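Local coordinates for formimidoylglutamase (Bacillus subtilis, PDB 3M1R), which hydrolyses N-formimidoyl-L-glutamate to L-glutamate and formamide in histidine degradation, using two manganese ions per subunit, at residues D[131-136]-D[241-246]; D[80-85]-D[308-313]. All blocks are in the same frame, centred on the assembly; numbering follows the deposited sequence.

From the N terminus, the chain first reaches residues 80-85, which start with the second strand of the small 74-75/80-81 hairpin and run on into the loop beyond it, and then 131-136, which leads into helix 133-141. Residues 241-246 follow on a central strand and close the loop of interaction 1. Only at 308-313, on helix 300-318, does interaction 2 close, so its loop of 222 residues encloses the whole of interaction 1. The inner contact ties a helix to the parallel sheet beside the metal pair; the outer one fastens the hairpin region to the last helix. Their centres are about 20 Å apart, yet they touch: SE of selenomethionine Met246 packs 4.1 Å from CG2 of Val308.

Interaction 1 of 2, residues D[131-136]-D[241-246]; sequences SISYST and FISVDM. With CA (calcium ion), chain B; CA (calcium ion), chain C.
Ser133 and Ser243 turn their hydroxyls to the same acceptor, OE2 of Glu287, and each makes a hydrogen bond to it. The two OG atoms stand 3.6 Å apart, so what joins helix and strand here is the shared carboxylate and not a direct bond between the serines. A third hydroxyl, OG1 of Thr136, has OE1 of the same glutamate as its partner, though Ile132 O, 3.1 Å from Thr136 OG1, is also within its reach. Three buried hydroxyls thus meet this carboxylate, which should hold it in one orientation. Ser243 reaches it with OG anti to its backbone N (chi1 -173°).

One turn along the helix, Thr136 OG1 also lies 4.3 Å from CZ of Phe241, approaching the ring obliquely. Phe241 and Ser243 point the same way from the strand, toward the helix. Two residues on, at the C-terminal end of the strand, Asp245 bridges the binuclear site characteristic of the arginase family: OD2 binds one calcium at 2.5 Å and the other at 2.6 Å. Asn130, Asp153, His155, Asp157 and Asp247 complete the site, whose natural occupant is manganese. Asn130, a ligand of one calcium, immediately precedes the segment 131-136, and the Ser133 side chain lies about 3 Å from its side chain.

Strand 239-245 runs between 147-152 and 283-289, pairing through Phe241 with Ala148 and Ile150 and through Ile242 with Gly285 and Glu287. Ile125 of strand 121-127 touches Ile132, Thr136 and Phe241, and Ile107 of helix 100-117 packs against Thr136.

Interaction 2 of 2, residues D[80-85]-D[308-313]; sequences EHVVSE and VLLHAL
Val82 and Leu310 touch each other and both pack on Phe194 of a second subunit, whose ring meets that of His311 edge to face. The contact thus lies at a subunit interface of the six-chain assembly, where the last helix of the arginase fold, 300-318, meets the loop that leaves the 74-75/80-81 hairpin. Away from the metal site, it is plain apolar packing.

Val82 does most of the work. Its side chain crosses that of Leu313 at about a right angle, CB to CB at 4.0 Å. The chi1 of -68° places CG2 between the backbone N and the carbonyl carbon of Val82, where it faces Leu310 CD2 at 4.2 Å. Val83 adds a looser touch, CG2 to Leu313 CG at 4.4 Å, and Met25 touches both Val83 and Leu310.

Polar ties flank this patch. One turn beyond Leu313, Lys317 forms a salt bridge with Glu80 OE1 and a hydrogen bond to the His81 carbonyl, tying the hairpin strand to the helix, and the backbone of Val82 is hydrogen-bonded to that of Ala73. The other methyl of Val82, CG1, rests 4.1 Å from the backbone O of Leu310.

Interaction 1 of 2, residues D[131-136]-D[241-246]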
loop_
_atom_site.group_PDB
_atom_site.type_symbol
_atom_site.label_atom_id
_atom_site.label_comp_id
_atom_site.label_asym_id
_atom_site.label_seq_id
_atom_site.Cartn_x
_atom_site.Cartn_y
_atom_site.Cartn_z
ATOM N N SER D 131 4.723 21.940 -16.903
ATOM C CA SER D 131 5.583 23.080 -17.234
ATOM C C SER D 131 6.317 22.909 -18.568
ATOM O O SER D 131 6.754 23.888 -19.147
ATOM C CB SER D 131 6.605 23.316 -16.126
ATOM O OG SER D 131 7.637 22.354 -16.195
ATOM N N ILE D 132 6.455 21.668 -19.053
ATOM C CA ILE D 132 7.226 21.418 -20.275
ATOM C C ILE D 132 6.547 21.983 -21.514
ATOM O O ILE D 132 7.189 22.147 -22.545
ATOM C CB ILE D 132 7.528 19.900 -20.515
ATOM C CG1 ILE D 132 6.297 19.165 -21.057
ATOM C CG2 ILE D 132 8.027 19.236 -19.229
ATOM C CD1 ILE D 132 6.592 17.741 -21.561
ATOM N N SER D 133 5.253 22.273 -21.411
ATOM C CA SER D 133 4.478 22.722 -22.567
ATOM C C SER D 133 4.955 24.054 -23.118
ATOM O O SER D 133 4.728 24.379 -24.297
ATOM C CB SER D 133 2.986 22.789 -22.239
ATOM O OG SER D 133 2.486 21.499 -21.946
ATOM N N TYR D 134 5.623 24.836 -22.283
ATOM C CA TYR D 134 6.187 26.071 -22.785
ATOM C C TYR D 134 7.291 25.774 -23.788
ATOM O O TYR D 134 7.261 26.272 -24.913
ATOM C CB TYR D 134 6.741 26.937 -21.666
ATOM C CG TYR D 134 7.592 28.060 -22.187
ATOM C CD1 TYR D 134 7.017 29.260 -22.594
ATOM C CD2 TYR D 134 8.972 27.926 -22.275
ATOM C CE1 TYR D 134 7.793 30.299 -23.069
ATOM C CE2 TYR D 134 9.765 28.972 -22.754
ATOM C CZ TYR D 134 9.164 30.146 -23.154
ATOM O OH TYR D 134 9.933 31.178 -23.632
ATOM N N SER D 135 8.269 24.966 -23.385
ATOM C CA SER D 135 9.410 24.688 -24.260
ATOM C C SER D 135 9.046 23.877 -25.523
ATOM O O SER D 135 9.586 24.119 -26.599
ATOM C CB SER D 135 10.551 24.017 -23.486
ATOM O OG SER D 135 11.069 24.874 -22.477
ATOM N N THR D 136 8.140 22.916 -25.396
ATOM C CA THR D 136 7.818 22.057 -26.534
ATOM C C THR D 136 7.093 22.848 -27.618
ATOM O O THR D 136 7.518 22.867 -28.767
ATOM C CB THR D 136 6.963 20.866 -26.107
ATOM O OG1 THR D 136 5.917 21.335 -25.254
ATOM C CG2 THR D 136 7.804 19.880 -25.352
ATOM N N PHE D 241 -1.144 21.451 -32.499
ATOM C CA PHE D 241 -0.404 20.685 -31.508
ATOM C C PHE D 241 -1.381 20.247 -30.434
ATOM O O PHE D 241 -2.185 21.037 -29.955
ATOM C CB PHE D 241 0.728 21.524 -30.905
ATOM C CG PHE D 241 1.550 20.794 -29.862
ATOM C CD1 PHE D 241 2.600 19.968 -30.235
ATOM C CD2 PHE D 241 1.285 20.955 -28.514
ATOM C CE1 PHE D 241 3.364 19.309 -29.285
ATOM C CE2 PHE D 241 2.050 20.301 -27.552
ATOM C CZ PHE D 241 3.093 19.481 -27.937
ATOM N N ILE D 242 -1.328 18.972 -30.087
ATOM C CA ILE D 242 -2.250 18.408 -29.126
ATOM C C ILE D 242 -1.544 18.258 -27.788
ATOM O O ILE D 242 -0.575 17.510 -27.680
ATOM C CB ILE D 242 -2.736 17.018 -29.568
ATOM C CG1 ILE D 242 -3.437 17.076 -30.926
ATOM C CG2 ILE D 242 -3.670 16.419 -28.522
ATOM C CD1 ILE D 242 -3.828 15.693 -31.406
ATOM N N SER D 243 -2.026 18.974 -26.775
ATOM C CA SER D 243 -1.481 18.841 -25.429
ATOM C C SER D 243 -2.479 18.173 -24.506
ATOM O O SER D 243 -3.518 18.745 -24.168
ATOM C CB SER D 243 -1.076 20.203 -24.854
ATOM O OG SER D 243 -0.403 20.041 -23.606
ATOM N N VAL D 244 -2.162 16.958 -24.087
ATOM C CA VAL D 244 -3.047 16.246 -23.186
ATOM C C VAL D 244 -2.524 16.275 -21.756
ATOM O O VAL D 244 -1.503 15.662 -21.440
ATOM C CB VAL D 244 -3.236 14.790 -23.594
ATOM C CG1 VAL D 244 -4.192 14.123 -22.597
ATOM C CG2 VAL D 244 -3.780 14.720 -25.004
ATOM N N ASP D 245 -3.229 17.007 -20.904
ATOM C CA ASP D 245 -2.951 17.013 -19.479
ATOM C C ASP D 245 -3.918 16.003 -18.891
ATOM O O ASP D 245 -5.128 16.173 -18.955
ATOM C CB ASP D 245 -3.188 18.404 -18.908
ATOM C CG ASP D 245 -2.960 18.478 -17.400
ATOM O OD1 ASP D 245 -3.088 17.476 -16.673
ATOM O OD2 ASP D 245 -2.638 19.578 -16.947
HETATM N N MSE D 246 -3.373 14.926 -18.354
HETATM C CA MSE D 246 -4.200 13.786 -17.978
HETATM C C MSE D 246 -5.172 14.121 -16.859
HETATM O O MSE D 246 -6.145 13.403 -16.653
HETATM C CB MSE D 246 -3.333 12.565 -17.619
HETATM C CG MSE D 246 -2.591 11.963 -18.826
HETATM SE SE MSE D 246 -3.756 11.207 -20.239
HETATM C CE MSE D 246 -4.301 9.597 -19.264
HETATM CA CA CA B . -4.381 20.392 -15.242
HETATM CA CA CA C . -2.686 21.970 -16.120
#

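Interaction 2 of 2, residues D[80-85]-D[308-313]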
loop_
_atom_site.group_PDB
_atom_site.type_symbol
_atom_site.label_atom_id
_atom_site.label_comp_id
_atom_site.label_asym_id
_atom_site.label_seq_id
_atom_site.Cartn_x
_atom_site.Cartn_y
_atom_site.Cartn_z
ATOM N N GLU D 80 -5.357 -3.524 -39.127
ATOM C CA GLU D 80 -3.910 -3.506 -39.255
ATOM C C GLU D 80 -3.228 -2.841 -38.065
ATOM O O GLU D 80 -3.871 -2.179 -37.244
ATOM C CB GLU D 80 -3.512 -2.784 -40.541
ATOM C CG GLU D 80 -4.196 -1.443 -40.706
ATOM C CD GLU D 80 -3.768 -0.727 -41.966
ATOM O OE1 GLU D 80 -2.739 -1.121 -42.557
ATOM O OE2 GLU D 80 -4.461 0.236 -42.361
ATOM N N HIS D 81 -1.916 -3.014 -37.980
ATOM C CA HIS D 81 -1.148 -2.366 -36.934
ATOM C C HIS D 81 -1.130 -0.844 -37.114
ATOM O O HIS D 81 -1.223 -0.341 -38.244
ATOM C CB HIS D 81 0.253 -2.957 -36.898
ATOM C CG HIS D 81 0.256 -4.444 -36.754
ATOM N ND1 HIS D 81 1.232 -5.247 -37.300
ATOM C CD2 HIS D 81 -0.617 -5.276 -36.139
ATOM C CE1 HIS D 81 0.967 -6.509 -37.017
ATOM N NE2 HIS D 81 -0.150 -6.556 -36.315
ATOM N N VAL D 82 -1.032 -0.114 -36.003
ATOM C CA VAL D 82 -1.050 1.350 -36.057
ATOM C C VAL D 82 0.302 1.912 -36.453
ATOM O O VAL D 82 0.408 3.076 -36.818
ATOM C CB VAL D 82 -1.465 1.993 -34.717
ATOM C CG1 VAL D 82 -2.929 1.712 -34.409
ATOM C CG2 VAL D 82 -0.538 1.534 -33.591
ATOM N N VAL D 83 1.340 1.089 -36.348
ATOM C CA VAL D 83 2.646 1.438 -36.885
ATOM C C VAL D 83 2.920 0.515 -38.065
ATOM O O VAL D 83 2.963 -0.708 -37.911
ATOM C CB VAL D 83 3.745 1.277 -35.832
ATOM C CG1 VAL D 83 5.115 1.386 -36.469
ATOM C CG2 VAL D 83 3.582 2.323 -34.754
ATOM N N SER D 84 3.084 1.089 -39.251
ATOM C CA SER D 84 3.309 0.277 -40.445
ATOM C C SER D 84 4.733 -0.272 -40.499
ATOM O O SER D 84 4.938 -1.459 -40.743
ATOM C CB SER D 84 2.973 1.065 -41.712
ATOM O OG SER D 84 3.432 2.401 -41.616
ATOM N N GLU D 85 5.712 0.592 -40.254
ATOM C CA GLU D 85 7.113 0.185 -40.294
ATOM C C GLU D 85 7.686 -0.045 -38.895
ATOM O O GLU D 85 7.633 -1.152 -38.364
ATOM C CB GLU D 85 7.952 1.216 -41.059
ATOM C CG GLU D 85 7.556 2.673 -40.813
ATOM C CD GLU D 85 6.901 3.315 -42.028
ATOM O OE1 GLU D 85 6.713 4.553 -42.026
ATOM O OE2 GLU D 85 6.578 2.577 -42.984
ATOM N N VAL D 308 -3.907 6.721 -25.118
ATOM C CA VAL D 308 -3.943 7.989 -25.834
ATOM C C VAL D 308 -2.936 7.961 -26.994
ATOM O O VAL D 308 -3.197 8.493 -28.068
ATOM C CB VAL D 308 -3.621 9.184 -24.914
ATOM C CG1 VAL D 308 -3.501 10.446 -25.720
ATOM C CG2 VAL D 308 -4.670 9.327 -23.804
ATOM N N LEU D 309 -1.774 7.363 -26.758
ATOM C CA LEU D 309 -0.744 7.236 -27.779
ATOM C C LEU D 309 -1.227 6.334 -28.924
ATOM O O LEU D 309 -1.139 6.701 -30.097
ATOM C CB LEU D 309 0.543 6.673 -27.170
ATOM C CG LEU D 309 1.660 7.685 -26.889
ATOM C CD1 LEU D 309 1.147 9.116 -26.958
ATOM C CD2 LEU D 309 2.373 7.400 -25.561
ATOM N N LEU D 310 -1.749 5.167 -28.567
ATOM C CA LEU D 310 -2.315 4.245 -29.539
ATOM C C LEU D 310 -3.399 4.896 -30.394
ATOM O O LEU D 310 -3.391 4.719 -31.597
ATOM C CB LEU D 310 -2.838 2.982 -28.856
ATOM C CG LEU D 310 -1.709 2.126 -28.266
ATOM C CD1 LEU D 310 -2.250 1.024 -27.372
ATOM C CD2 LEU D 310 -0.860 1.528 -29.380
ATOM N N HIS D 311 -4.298 5.671 -29.783
ATOM C CA HIS D 311 -5.406 6.266 -30.519
ATOM C C HIS D 311 -4.971 7.456 -31.369
ATOM O O HIS D 311 -5.534 7.711 -32.417
ATOM C CB HIS D 311 -6.575 6.626 -29.599
ATOM C CG HIS D 311 -7.383 5.444 -29.164
ATOM N ND1 HIS D 311 -8.618 5.142 -29.699
ATOM C CD2 HIS D 311 -7.131 4.479 -28.242
ATOM C CE1 HIS D 311 -9.089 4.043 -29.135
ATOM N NE2 HIS D 311 -8.209 3.627 -28.241
ATOM N N ALA D 312 -3.947 8.165 -30.933
ATOM C CA ALA D 312 -3.372 9.198 -31.769
ATOM C C ALA D 312 -2.703 8.573 -32.988
ATOM O O ALA D 312 -2.873 9.047 -34.107
ATOM C CB ALA D 312 -2.373 10.054 -30.976
ATOM N N LEU D 313 -1.928 7.519 -32.768
ATOM C CA LEU D 313 -1.262 6.817 -33.868
ATOM C C LEU D 313 -2.313 6.320 -34.847
ATOM O O LEU D 313 -2.158 6.433 -36.059
ATOM C CB LEU D 313 -0.488 5.620 -33.340
ATOM C CG LEU D 313 1.041 5.540 -33.251
ATOM C CD1 LEU D 313 1.801 6.767 -33.724
ATOM C CD2 LEU D 313 1.427 5.149 -31.840
#